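FG41 Malonate Semialdehyde Decarboxylase (Coryneform bacterium, PDB 3MJZ) belongs to the tautomerase (MIF) superfamily of small enzymes, its subunit built from beta-alpha-beta units and assembled with two further copies into a trimer. Local coordinates at residues Ile3-Thr8 with Ala18-Val23; Ser9-Glu14 with Ser62-Ile67; Asp25-Val30 with Gln82-Ala87; Val66-Phe71 with Val102-Thr107; Phe71-Arg76 with Thr107-His112. One frame throughout, in Å; residues are numbered along the deposited sequence.

Contact 1 (Ile3-Thr8 with Ala18-Val23); sequences IRIDLT and AIADAV
Ile5 and Ile19 account for much of the surface covered where the strand segment 3-8 lies against the helix segment 18-23. Ile5 uses both branches: its CG2 meets Ile19 CG2 at 4.4 Å, while its CD1, on the longer arm, comes to 4.4 Å from Ala20 CB. Ile19 also divides its branches. With its CG1 turned beside the backbone N (chi1 -79°), CD1 is carried to Leu7, and the two terminal methyls, Leu7 CD1 and Ile19 CD1, meet tip to tip at 3.8 Å. Strand and helix are the first two members of a beta-alpha-beta unit that strand 39-45 completes, the building block of tautomerase subunits. The axes of the two segments pass 10.4 Å apart and their directions differ by 144°. Strand alternation sends Ile3, Ile5 and Leu7 to the helix, where branched aliphatic chains can fill a layer without polar atoms; no hydrogen bond crosses it. Arg4 and Asp6 leave from the other face, toward the neighbouring subunits: Arg4 forms a salt bridge with Asp6 of the third subunit, and Asp6 forms one with Arg4 of the second subunit. Toward the start of the strand, Ile3 CG2 touches Val23 CG1 at 4.3 Å.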
# COMPACT_ATOMS: atom_id res chain seq x y z
N ILE A 3 8.91 3.27 -0.35
CA ILE A 3 8.21 4.24 -1.21
C ILE A 3 7.57 3.50 -2.36
O ILE A 3 8.23 2.77 -3.10
CB ILE A 3 9.12 5.42 -1.67
CG1 ILE A 3 9.60 6.21 -0.46
CG2 ILE A 3 8.40 6.38 -2.57
CD1 ILE A 3 10.92 5.79 -0.05
N ARG A 4 6.26 3.65 -2.45
CA ARG A 4 5.49 3.12 -3.55
C ARG A 4 5.25 4.30 -4.46
O ARG A 4 4.50 5.24 -4.10
CB ARG A 4 4.15 2.54 -3.05
CG ARG A 4 4.29 1.28 -2.22
CD ARG A 4 2.98 0.53 -1.99
NE ARG A 4 3.28 -0.64 -1.17
CZ ARG A 4 3.55 -1.85 -1.65
NH1 ARG A 4 3.50 -2.09 -2.96
NH2 ARG A 4 3.85 -2.83 -0.82
N ILE A 5 5.93 4.28 -5.60
CA ILE A 5 5.72 5.31 -6.64
C ILE A 5 4.81 4.78 -7.72
O ILE A 5 5.19 3.89 -8.50
CB ILE A 5 7.03 5.86 -7.26
CG1 ILE A 5 7.94 6.43 -6.17
CG2 ILE A 5 6.72 6.94 -8.27
CD1 ILE A 5 9.21 5.77 -6.06
N ASP A 6 3.59 5.31 -7.76
CA ASP A 6 2.64 4.92 -8.78
C ASP A 6 2.51 6.00 -9.85
O ASP A 6 2.04 7.11 -9.59
CB ASP A 6 1.30 4.53 -8.14
CG ASP A 6 1.36 3.17 -7.47
OD1 ASP A 6 1.06 2.17 -8.16
OD2 ASP A 6 1.68 3.09 -6.24
N LEU A 7 2.96 5.67 -11.05
CA LEU A 7 3.01 6.64 -12.15
C LEU A 7 2.37 6.06 -13.39
O LEU A 7 1.77 5.01 -13.31
CB LEU A 7 4.44 7.15 -12.38
CG LEU A 7 5.65 6.26 -12.63
CD1 LEU A 7 6.83 7.17 -12.90
CD2 LEU A 7 5.98 5.43 -11.43
N THR A 8 2.50 6.73 -14.53
CA THR A 8 1.79 6.35 -15.75
C THR A 8 2.69 5.86 -16.90
O THR A 8 3.85 6.24 -17.03
CB THR A 8 0.89 7.53 -16.25
OG1 THR A 8 1.70 8.71 -16.47
CG2 THR A 8 -0.26 7.81 -15.27
N ALA A 18 14.46 8.36 -13.21
CA ALA A 18 14.92 9.68 -12.77
C ALA A 18 13.99 10.26 -11.72
O ALA A 18 14.45 10.94 -10.81
CB ALA A 18 15.01 10.64 -13.95
N ILE A 19 12.69 10.00 -11.88
CA ILE A 19 11.66 10.40 -10.90
C ILE A 19 12.01 9.72 -9.58
O ILE A 19 12.10 10.38 -8.54
CB ILE A 19 10.21 10.03 -11.39
CG1 ILE A 19 9.69 11.03 -12.43
CG2 ILE A 19 9.22 9.96 -10.25
CD1 ILE A 19 8.68 10.44 -13.37
N ALA A 20 12.25 8.41 -9.64
CA ALA A 20 12.59 7.60 -8.47
C ALA A 20 13.89 8.04 -7.80
O ALA A 20 14.01 8.00 -6.58
CB ALA A 20 12.63 6.11 -8.85
N ASP A 21 14.85 8.49 -8.60
CA ASP A 21 16.11 9.05 -8.10
C ASP A 21 15.94 10.36 -7.34
O ASP A 21 16.52 10.55 -6.28
CB ASP A 21 17.12 9.21 -9.24
CG ASP A 21 17.59 7.88 -9.80
OD1 ASP A 21 17.61 6.88 -9.06
OD2 ASP A 21 17.93 7.81 -10.98
N ALA A 22 15.12 11.25 -7.89
CA ALA A 22 14.85 12.57 -7.32
C ALA A 22 14.14 12.48 -5.96
O ALA A 22 14.40 13.27 -5.05
CB ALA A 22 14.00 13.42 -8.30
N VAL A 23 13.22 11.52 -5.86
CA VAL A 23 12.46 11.30 -4.64
C VAL A 23 13.41 10.77 -3.56
O VAL A 23 13.43 11.29 -2.44
CB VAL A 23 11.24 10.36 -4.88
CG1 VAL A 23 10.52 10.04 -3.58
CG2 VAL A 23 10.29 10.99 -5.86

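Contact 2 (Ser9-Glu14 with Ser62-Ile67); sequences SDRSRE and SPSVVI
An inverse gamma turn centred on Ser64 meets Asp10 and Arg11, in the turn that leads from strand 2-8 into helix 13-30. The gamma turn has a weak hydrogen bond from Val65 N to Pro63 O, and it presents the Ser64 side chain to the first segment. Ser64 OG donates to Asp10 OD2 over 2.7 Å, arriving on the syn side of the carboxylate and 21° out of its plane. Asp10 is placed for this by a chi1 of 65°, which sets CG between the backbone N and the carbonyl carbon; its OD1 is bonded to Thr8 OG1, so both carboxylate oxygens have hydroxyl partners. Serine suits the turn, being small and able to donate.

Arg11 reaches in deeper. Its guanidinium is sandwiched, with Ser64 CB over one face and Val66 CG2 over the other. At the edge and in the plane of the group lies a water that accepts from Arg11 NH1 and donates to Val65 O at 2.8 Å, linking the arginine to the backbone just before strand 66-73. The placing of NH1, and so the exact length of its water bond, is uncertain. NH2 is bonded to Gly96 O, a protein partner for the buried cation.

Ser12 stands at the N-cap of helix 13-30, its OG bonded to Gln15 N, while Val66 opens strand 66-73 and packs on Ile5 of the adjacent strand 2-8. Val97, in the loop between helix 78-92 and strand 102-109, touches both Arg11 and Val66.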
# COMPACT_ATOMS: atom_id res chain seq x y z
N SER A 9 2.09 5.04 -17.75
CA SER A 9 2.78 4.31 -18.80
C SER A 9 3.35 5.18 -19.91
O SER A 9 4.27 4.76 -20.62
CB SER A 9 1.80 3.30 -19.39
OG SER A 9 2.46 2.10 -19.69
N ASP A 10 2.81 6.38 -20.08
CA ASP A 10 3.35 7.32 -21.08
C ASP A 10 4.75 7.88 -20.74
O ASP A 10 5.43 8.42 -21.61
CB ASP A 10 2.36 8.46 -21.36
CG ASP A 10 2.14 9.34 -20.16
OD1 ASP A 10 1.45 8.90 -19.22
OD2 ASP A 10 2.65 10.47 -20.16
N ARG A 11 5.16 7.77 -19.48
CA ARG A 11 6.43 8.34 -19.04
C ARG A 11 7.52 7.36 -19.38
O ARG A 11 7.37 6.16 -19.15
CB ARG A 11 6.41 8.68 -17.54
CG ARG A 11 5.67 9.96 -17.28
CD ARG A 11 5.73 10.45 -15.85
NE ARG A 11 5.77 11.91 -15.86
CZ ARG A 11 4.79 12.68 -15.41
NH1 ARG A 11 3.72 12.14 -14.89
NH2 ARG A 11 4.89 14.00 -15.47
N SER A 12 8.61 7.85 -19.98
CA SER A 12 9.64 6.93 -20.43
C SER A 12 10.26 6.23 -19.21
O SER A 12 10.40 6.84 -18.15
CB SER A 12 10.71 7.63 -21.27
OG SER A 12 11.58 8.38 -20.45
N ARG A 13 10.59 4.95 -19.38
CA ARG A 13 11.28 4.14 -18.38
C ARG A 13 12.50 4.86 -17.83
O ARG A 13 12.84 4.70 -16.67
CB ARG A 13 11.64 2.73 -18.92
CG ARG A 13 11.97 2.63 -20.41
CD ARG A 13 10.69 2.70 -21.32
NE ARG A 13 10.99 2.98 -22.72
CZ ARG A 13 11.72 4.00 -23.18
NH1 ARG A 13 12.29 4.88 -22.34
NH2 ARG A 13 11.92 4.15 -24.48
N GLU A 14 13.11 5.69 -18.67
CA GLU A 14 14.23 6.53 -18.28
C GLU A 14 13.81 7.61 -17.30
O GLU A 14 14.45 7.80 -16.25
CB GLU A 14 14.88 7.19 -19.51
CG GLU A 14 15.05 6.27 -20.74
CD GLU A 14 15.64 4.89 -20.41
OE1 GLU A 14 15.44 3.94 -21.22
OE2 GLU A 14 16.29 4.75 -19.34
N SER A 62 -2.59 17.00 -15.56
CA SER A 62 -2.51 16.16 -16.77
C SER A 62 -2.73 14.67 -16.42
O SER A 62 -2.63 14.30 -15.27
CB SER A 62 -1.16 16.35 -17.46
OG SER A 62 -0.09 15.92 -16.62
N PRO A 63 -3.04 13.82 -17.40
CA PRO A 63 -3.17 12.36 -17.15
C PRO A 63 -1.95 11.73 -16.45
O PRO A 63 -2.07 10.70 -15.73
CB PRO A 63 -3.26 11.77 -18.55
CG PRO A 63 -3.83 12.89 -19.39
CD PRO A 63 -3.27 14.15 -18.83
N SER A 64 -0.79 12.33 -16.66
CA SER A 64 0.45 11.76 -16.20
C SER A 64 0.68 12.07 -14.72
O SER A 64 1.64 12.75 -14.35
CB SER A 64 1.61 12.24 -17.10
OG SER A 64 1.31 12.04 -18.48
N VAL A 65 -0.23 11.58 -13.86
CA VAL A 65 -0.13 11.75 -12.39
C VAL A 65 0.98 10.88 -11.80
O VAL A 65 1.22 9.77 -12.28
CB VAL A 65 -1.46 11.43 -11.68
CG1 VAL A 65 -1.29 11.47 -10.17
CG2 VAL A 65 -2.57 12.41 -12.10
N VAL A 66 1.68 11.40 -10.79
CA VAL A 66 2.71 10.67 -10.03
C VAL A 66 2.31 10.69 -8.56
O VAL A 66 2.43 11.72 -7.89
CB VAL A 66 4.12 11.29 -10.19
CG1 VAL A 66 5.16 10.50 -9.40
CG2 VAL A 66 4.53 11.37 -11.66
N ILE A 67 1.83 9.56 -8.06
CA ILE A 67 1.44 9.41 -6.66
C ILE A 67 2.57 8.70 -5.90
O ILE A 67 2.93 7.58 -6.24
CB ILE A 67 0.08 8.67 -6.53
CG1 ILE A 67 -1.04 9.52 -7.14
CG2 ILE A 67 -0.25 8.35 -5.07
CD1 ILE A 67 -2.18 8.73 -7.73
O HOH W 1 2.96 9.65 -14.47

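Contact 3 (Asp25-Val30 with Gln82-Ala87); sequences DALVEV and QRVFAA
One face of the Arg83 guanidinium rests on Val30, whose CG1 lies 4.0 Å above the plane and over its centre. The arginine chain bends at chi3 (59°), and this brings the flat group back across the end of the partner helix; lower on the same side chain, Arg83 CB touches Val30 CG1 at 3.8 Å. Arginine fits this exposed position because its aliphatic part and flat face can pack on an apolar neighbour while its charge stays near the surface. The carboxylate of Glu29 has the opposite charge, but its OE1 remains 6.4 Å from Arg83 NH2, so any attraction acts at a distance.

Val30 has the most surface buried in the contact. Its two methyls part: CG1 packs against Val84 CG2 at 3.5 Å, and CG2 goes to Ala87 CB at 3.7 Å. On the buried side, Leu27 starts out away from the other helix, yet its CD1 reaches Val84 CG1 at 3.7 Å. Small residues let the backbones close in where Ala26 faces Ala87, their CA atoms only 5.6 Å apart.

The segment axes approach to 9.2 Å and run roughly antiparallel, at 145°. Phe85 leaves this interface for Ile104 and Ile106 of strand 102-109. Two helices, 13-30 and 78-92, lying together on a beta sheet form the helical layer of the two-layer alpha/beta fold of tautomerase subunits.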
# COMPACT_ATOMS: atom_id res chain seq x y z
N ASP A 25 16.80 11.08 -3.37
CA ASP A 25 17.72 12.19 -3.07
C ASP A 25 17.07 13.29 -2.22
O ASP A 25 17.73 13.92 -1.36
CB ASP A 25 18.27 12.81 -4.36
CG ASP A 25 19.20 11.87 -5.13
OD1 ASP A 25 19.74 10.90 -4.55
OD2 ASP A 25 19.41 12.14 -6.33
N ALA A 26 15.78 13.51 -2.45
CA ALA A 26 15.01 14.44 -1.63
C ALA A 26 14.87 13.93 -0.18
O ALA A 26 15.04 14.69 0.78
CB ALA A 26 13.66 14.69 -2.27
N LEU A 27 14.58 12.64 -0.04
CA LEU A 27 14.45 12.01 1.27
C LEU A 27 15.75 12.04 2.06
O LEU A 27 15.73 12.30 3.26
CB LEU A 27 13.95 10.57 1.12
CG LEU A 27 12.48 10.17 1.20
CD1 LEU A 27 11.49 11.33 1.11
CD2 LEU A 27 12.20 9.13 0.13
N VAL A 28 16.88 11.78 1.40
CA VAL A 28 18.20 11.75 2.04
C VAL A 28 18.66 13.14 2.49
O VAL A 28 19.37 13.28 3.49
CB VAL A 28 19.29 11.15 1.12
CG1 VAL A 28 20.58 10.98 1.90
CG2 VAL A 28 18.86 9.81 0.57
N GLU A 29 18.25 14.17 1.74
CA GLU A 29 18.52 15.56 2.07
C GLU A 29 17.69 16.01 3.27
O GLU A 29 18.22 16.60 4.19
CB GLU A 29 18.24 16.44 0.84
CG GLU A 29 18.15 17.96 1.06
CD GLU A 29 17.46 18.67 -0.13
OE1 GLU A 29 16.61 19.57 0.11
OE2 GLU A 29 17.75 18.29 -1.32
N VAL A 30 16.39 15.70 3.27
CA VAL A 30 15.50 16.22 4.32
C VAL A 30 15.47 15.35 5.59
O VAL A 30 15.67 15.87 6.70
CB VAL A 30 14.08 16.49 3.78
CG1 VAL A 30 13.18 17.09 4.89
CG2 VAL A 30 14.13 17.44 2.59
N GLN A 82 6.43 18.64 5.71
CA GLN A 82 6.22 19.75 4.79
C GLN A 82 7.47 19.94 3.95
O GLN A 82 7.41 20.07 2.72
CB GLN A 82 5.88 21.04 5.54
CG GLN A 82 4.60 21.00 6.36
CD GLN A 82 4.23 22.38 6.92
OE1 GLN A 82 4.45 22.68 8.10
NE2 GLN A 82 3.68 23.23 6.06
N ARG A 83 8.62 19.96 4.62
CA ARG A 83 9.90 20.09 3.94
C ARG A 83 10.15 18.94 2.96
O ARG A 83 10.71 19.17 1.90
CB ARG A 83 11.04 20.21 4.95
CG ARG A 83 11.22 21.60 5.55
CD ARG A 83 12.27 21.54 6.67
NE ARG A 83 13.58 21.06 6.20
CZ ARG A 83 14.44 20.34 6.93
NH1 ARG A 83 14.14 19.98 8.17
NH2 ARG A 83 15.60 19.96 6.40
N VAL A 84 9.73 17.72 3.32
CA VAL A 84 9.76 16.53 2.42
C VAL A 84 8.83 16.66 1.20
O VAL A 84 9.24 16.31 0.08
CB VAL A 84 9.44 15.19 3.20
CG1 VAL A 84 9.18 14.03 2.24
CG2 VAL A 84 10.56 14.83 4.17
N PHE A 85 7.59 17.12 1.39
CA PHE A 85 6.69 17.35 0.25
C PHE A 85 7.31 18.36 -0.73
O PHE A 85 7.34 18.12 -1.94
CB PHE A 85 5.30 17.85 0.71
CG PHE A 85 4.59 16.93 1.69
CD1 PHE A 85 4.60 15.55 1.53
CD2 PHE A 85 3.86 17.46 2.74
CE1 PHE A 85 3.92 14.72 2.41
CE2 PHE A 85 3.20 16.64 3.63
CZ PHE A 85 3.23 15.27 3.47
N ALA A 86 7.81 19.47 -0.19
CA ALA A 86 8.40 20.57 -0.99
C ALA A 86 9.62 20.11 -1.76
O ALA A 86 9.73 20.37 -2.96
CB ALA A 86 8.76 21.77 -0.10
N ALA A 87 10.51 19.39 -1.09
CA ALA A 87 11.76 19.01 -1.71
C ALA A 87 11.56 17.94 -2.79
O ALA A 87 12.24 17.95 -3.81
CB ALA A 87 12.76 18.58 -0.68

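Contact 4 (Val66-Phe71 with Val102-Thr107); sequences VIIHVF and VFIAIT
Residues Val66 to Phe71 pair in register with Val102 to Thr107 as parallel strands, the axes of the two segments approaching to 4.5 Å at an angle of 16°, through a regular ladder of backbone bonds such as Ile68 N to Phe103 O at 2.8 Å and Thr107 N to Val70 O at 2.7 Å. On one face, aliphatic chains run alongside one another from the paired strands: Ile68 beside Ile104, and Val70 beside Ile106, whose CD1 reaches Val70 CB at 3.5 Å. Beta-branched residues suit these extended strands and present a greasy surface to helix 78-92, with Phe85 on Ile104 and Ile106. That helix is the crossover of the beta-alpha-beta unit whose two strands meet here, the second unit of the tautomerase subunit. The other face bears Ile67, His69 and Phe71 with Phe103, Ala105 and Thr107, and it looks toward the neighbouring subunits. The His69 ring is held between Phe71 CZ over one face and Ala105 over the opposite face, Ala105 CB making a CH-pi contact 4.3 Å from the ring centroid. With CG anti to the backbone N (chi1 -159°), the ring leans to the partner strand, and His69 ND1 makes a weak bond to Ala105 O at 3.4 Å. Phe71 CD2 packs on Thr107 CB at 3.7 Å. Ile104 and Ala105 also pair in an antiparallel ladder with a strand of the second subunit, so the sheet continues across the interface.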
# COMPACT_ATOMS: atom_id res chain seq x y z
N VAL A 66 1.68 11.40 -10.79
CA VAL A 66 2.71 10.67 -10.03
C VAL A 66 2.31 10.69 -8.56
O VAL A 66 2.43 11.72 -7.89
CB VAL A 66 4.12 11.29 -10.19
CG1 VAL A 66 5.16 10.50 -9.40
CG2 VAL A 66 4.53 11.37 -11.66
N ILE A 67 1.83 9.56 -8.06
CA ILE A 67 1.44 9.41 -6.66
C ILE A 67 2.57 8.70 -5.90
O ILE A 67 2.93 7.58 -6.24
CB ILE A 67 0.08 8.67 -6.53
CG1 ILE A 67 -1.04 9.52 -7.14
CG2 ILE A 67 -0.25 8.35 -5.07
CD1 ILE A 67 -2.18 8.73 -7.73
N ILE A 68 3.13 9.39 -4.90
CA ILE A 68 4.21 8.88 -4.02
C ILE A 68 3.63 8.64 -2.61
O ILE A 68 3.14 9.56 -1.97
CB ILE A 68 5.40 9.91 -3.84
CG1 ILE A 68 5.64 10.77 -5.09
CG2 ILE A 68 6.66 9.22 -3.39
CD1 ILE A 68 6.00 9.98 -6.27
N HIS A 69 3.71 7.40 -2.16
CA HIS A 69 3.17 6.94 -0.89
C HIS A 69 4.39 6.52 -0.03
O HIS A 69 5.10 5.56 -0.33
CB HIS A 69 2.24 5.75 -1.17
CG HIS A 69 1.25 5.46 -0.08
ND1 HIS A 69 1.37 5.93 1.21
CD2 HIS A 69 0.14 4.69 -0.10
CE1 HIS A 69 0.36 5.49 1.94
NE2 HIS A 69 -0.39 4.72 1.17
N VAL A 70 4.64 7.31 1.00
CA VAL A 70 5.82 7.13 1.83
C VAL A 70 5.44 6.36 3.09
O VAL A 70 4.52 6.75 3.83
CB VAL A 70 6.46 8.49 2.16
CG1 VAL A 70 7.70 8.31 2.99
CG2 VAL A 70 6.79 9.24 0.87
N PHE A 71 6.10 5.22 3.29
CA PHE A 71 5.92 4.41 4.49
C PHE A 71 7.17 4.57 5.33
O PHE A 71 8.22 4.07 4.97
CB PHE A 71 5.68 2.94 4.14
CG PHE A 71 4.38 2.69 3.44
CD1 PHE A 71 4.29 2.78 2.06
CD2 PHE A 71 3.24 2.36 4.16
CE1 PHE A 71 3.10 2.55 1.40
CE2 PHE A 71 2.04 2.12 3.51
CZ PHE A 71 1.97 2.22 2.12
N VAL A 102 1.84 16.06 -8.90
CA VAL A 102 2.44 15.31 -7.78
C VAL A 102 1.42 15.15 -6.65
O VAL A 102 0.73 16.11 -6.26
CB VAL A 102 3.74 15.97 -7.21
CG1 VAL A 102 4.53 14.97 -6.34
CG2 VAL A 102 4.63 16.50 -8.32
N PHE A 103 1.32 13.94 -6.11
CA PHE A 103 0.47 13.69 -4.93
C PHE A 103 1.30 12.82 -3.99
O PHE A 103 1.91 11.83 -4.45
CB PHE A 103 -0.84 13.02 -5.37
CG PHE A 103 -1.79 12.69 -4.24
CD1 PHE A 103 -2.78 13.58 -3.87
CD2 PHE A 103 -1.70 11.47 -3.55
CE1 PHE A 103 -3.67 13.26 -2.85
CE2 PHE A 103 -2.57 11.16 -2.53
CZ PHE A 103 -3.55 12.04 -2.17
N ILE A 104 1.38 13.22 -2.72
CA ILE A 104 2.17 12.51 -1.67
C ILE A 104 1.33 12.16 -0.44
O ILE A 104 0.61 13.00 0.11
CB ILE A 104 3.42 13.34 -1.16
CG1 ILE A 104 3.93 14.32 -2.21
CG2 ILE A 104 4.50 12.41 -0.56
CD1 ILE A 104 5.29 14.08 -2.71
N ALA A 105 1.47 10.91 0.02
CA ALA A 105 0.83 10.40 1.25
C ALA A 105 1.88 9.69 2.13
O ALA A 105 2.77 8.99 1.63
CB ALA A 105 -0.27 9.44 0.90
N ILE A 106 1.78 9.91 3.44
CA ILE A 106 2.68 9.31 4.39
C ILE A 106 1.87 8.40 5.28
O ILE A 106 0.84 8.80 5.81
CB ILE A 106 3.37 10.30 5.35
CG1 ILE A 106 3.92 11.56 4.66
CG2 ILE A 106 4.45 9.58 6.16
CD1 ILE A 106 5.00 11.33 3.69
N THR A 107 2.36 7.18 5.45
CA THR A 107 1.79 6.23 6.38
C THR A 107 2.89 5.79 7.34
O THR A 107 4.00 5.43 6.92
CB THR A 107 1.17 5.03 5.66
OG1 THR A 107 0.18 5.51 4.75
CG2 THR A 107 0.52 4.09 6.67

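Contact 5 (Phe71-Arg76 with Thr107-His112); sequences FTQAGR and TENAPH
Thr72 and Asn109 hold the tight part of this contact, the last rungs of the parallel pairing before the strands separate. Thr72 N donates to Thr107 O at 3.1 Å, Asn109 N to Thr72 O at 3.0 Å, and Ala74 N to Asn109 O at 2.9 Å. The axes of the short strand segments 71-73 and 107-109 make an angle of 39°.

Asn109 also tucks its amide in: a chi1 of 65° swings the group back toward Thr72. Its ND2 is bonded to Ile106 O of the third subunit and its OD1 makes a weak bond to Trp114 NE1, so both ends of the amide are used. Gln73, extended beyond CG, crosses obliquely to Pro111, where OE1 approaches Pro111 CB at 3.4 Å; Tyr123 of helix 122-125 touches both residues.

The solvent side is looser. Glu108 stretches along the exposed turn, its OE2 3.8 Å from Ala74 CA, but its charge is directed to Lys81, with which OE2 forms a salt bridge. Ala74 adds only a small methyl, and Gly75 takes a positive phi of 122° at which a side chain would press on the preceding carbonyl oxygen.

Backbone bonds thus fix the register here, while the polar ends of Glu108 and Asn109 find partners elsewhere: Glu108 ties the strand to helix 78-92 by charge, and Asn109 ties it to a neighbouring subunit by hydrogen bonding.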
# COMPACT_ATOMS: atom_id res chain seq x y z
N PHE A 71 6.10 5.22 3.29
CA PHE A 71 5.92 4.41 4.49
C PHE A 71 7.17 4.57 5.33
O PHE A 71 8.22 4.07 4.97
CB PHE A 71 5.68 2.94 4.14
CG PHE A 71 4.38 2.69 3.44
CD1 PHE A 71 4.29 2.78 2.06
CD2 PHE A 71 3.24 2.36 4.16
CE1 PHE A 71 3.10 2.55 1.40
CE2 PHE A 71 2.04 2.12 3.51
CZ PHE A 71 1.97 2.22 2.12
N THR A 72 7.04 5.26 6.45
CA THR A 72 8.18 5.58 7.28
C THR A 72 7.84 5.48 8.78
O THR A 72 6.66 5.44 9.16
CB THR A 72 8.75 6.97 6.89
OG1 THR A 72 10.08 7.11 7.41
CG2 THR A 72 7.86 8.09 7.40
N GLN A 73 8.89 5.42 9.60
CA GLN A 73 8.77 5.42 11.06
C GLN A 73 8.13 6.69 11.58
O GLN A 73 8.35 7.78 11.04
CB GLN A 73 10.15 5.24 11.71
CG GLN A 73 10.84 3.98 11.28
CD GLN A 73 12.27 3.91 11.73
OE1 GLN A 73 12.57 3.74 12.92
NE2 GLN A 73 13.19 3.97 10.77
N ALA A 74 7.33 6.54 12.64
CA ALA A 74 6.73 7.66 13.35
C ALA A 74 7.82 8.55 13.96
O ALA A 74 8.93 8.07 14.22
CB ALA A 74 5.79 7.14 14.42
N GLY A 75 7.53 9.83 14.16
CA GLY A 75 8.45 10.71 14.87
C GLY A 75 8.95 11.93 14.13
O GLY A 75 9.51 12.84 14.76
N ARG A 76 8.77 11.94 12.81
CA ARG A 76 9.09 13.12 12.00
C ARG A 76 8.07 14.22 12.32
O ARG A 76 6.86 13.96 12.38
CB ARG A 76 9.10 12.78 10.50
CG ARG A 76 10.45 12.27 9.94
CD ARG A 76 10.90 10.99 10.59
NE ARG A 76 12.05 10.30 9.98
CZ ARG A 76 13.30 10.76 9.94
NH1 ARG A 76 13.61 11.98 10.40
NH2 ARG A 76 14.25 10.02 9.39
N THR A 107 2.36 7.18 5.45
CA THR A 107 1.79 6.23 6.38
C THR A 107 2.89 5.79 7.34
O THR A 107 4.00 5.43 6.92
CB THR A 107 1.17 5.03 5.66
OG1 THR A 107 0.18 5.51 4.75
CG2 THR A 107 0.52 4.09 6.67
N GLU A 108 2.57 5.81 8.63
CA GLU A 108 3.56 5.65 9.68
C GLU A 108 3.54 4.29 10.37
O GLU A 108 2.47 3.65 10.52
CB GLU A 108 3.41 6.78 10.71
CG GLU A 108 3.66 8.18 10.12
CD GLU A 108 3.85 9.22 11.19
OE1 GLU A 108 3.05 9.22 12.16
OE2 GLU A 108 4.80 10.02 11.10
N ASN A 109 4.73 3.86 10.79
CA ASN A 109 4.87 2.69 11.63
C ASN A 109 5.92 2.86 12.74
O ASN A 109 6.19 3.98 13.17
CB ASN A 109 4.99 1.38 10.80
CG ASN A 109 6.28 1.27 9.94
OD1 ASN A 109 7.23 2.06 10.05
ND2 ASN A 109 6.31 0.25 9.09
N ALA A 110 6.49 1.75 13.20
CA ALA A 110 7.51 1.75 14.24
C ALA A 110 8.81 1.03 13.79
O ALA A 110 8.79 0.21 12.86
CB ALA A 110 6.94 1.13 15.53
N PRO A 111 9.94 1.38 14.42
CA PRO A 111 11.22 0.71 14.14
C PRO A 111 11.17 -0.82 14.21
O PRO A 111 11.90 -1.49 13.47
CB PRO A 111 12.17 1.28 15.19
CG PRO A 111 11.34 2.07 16.12
CD PRO A 111 10.10 2.46 15.40
N HIS A 112 10.32 -1.36 15.07
CA HIS A 112 10.18 -2.81 15.21
C HIS A 112 9.34 -3.47 14.11
O HIS A 112 9.12 -4.70 14.10
CB HIS A 112 9.72 -3.19 16.63
CG HIS A 112 8.57 -2.39 17.15
ND1 HIS A 112 7.26 -2.65 16.79
CD2 HIS A 112 8.51 -1.38 18.05
CE1 HIS A 112 6.45 -1.80 17.41
NE2 HIS A 112 7.19 -1.02 18.19

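From the N terminus, contact 1 closes the shortest loop, folding helix 13-30 onto strand 2-8. Contact 2 starts within that loop and crosses it, carrying the turn before helix 13-30 to the approach and start of strand 66-73. Contact 3 follows contact 1 in series and crosses contact 2, joining helices 13-30 and 78-92. Contact 4 begins on Val66 and Ile67, where contact 2 ends, and its loop encloses helix 78-92, so it crosses contact 3. Contact 5 crosses contacts 3 and 4, sharing Phe71 and Thr107 with the latter and extending the same strand pair. Hydrogen bonding of strand 2-8 to strand 66-73 unites contacts 1 and 4 in one sheet.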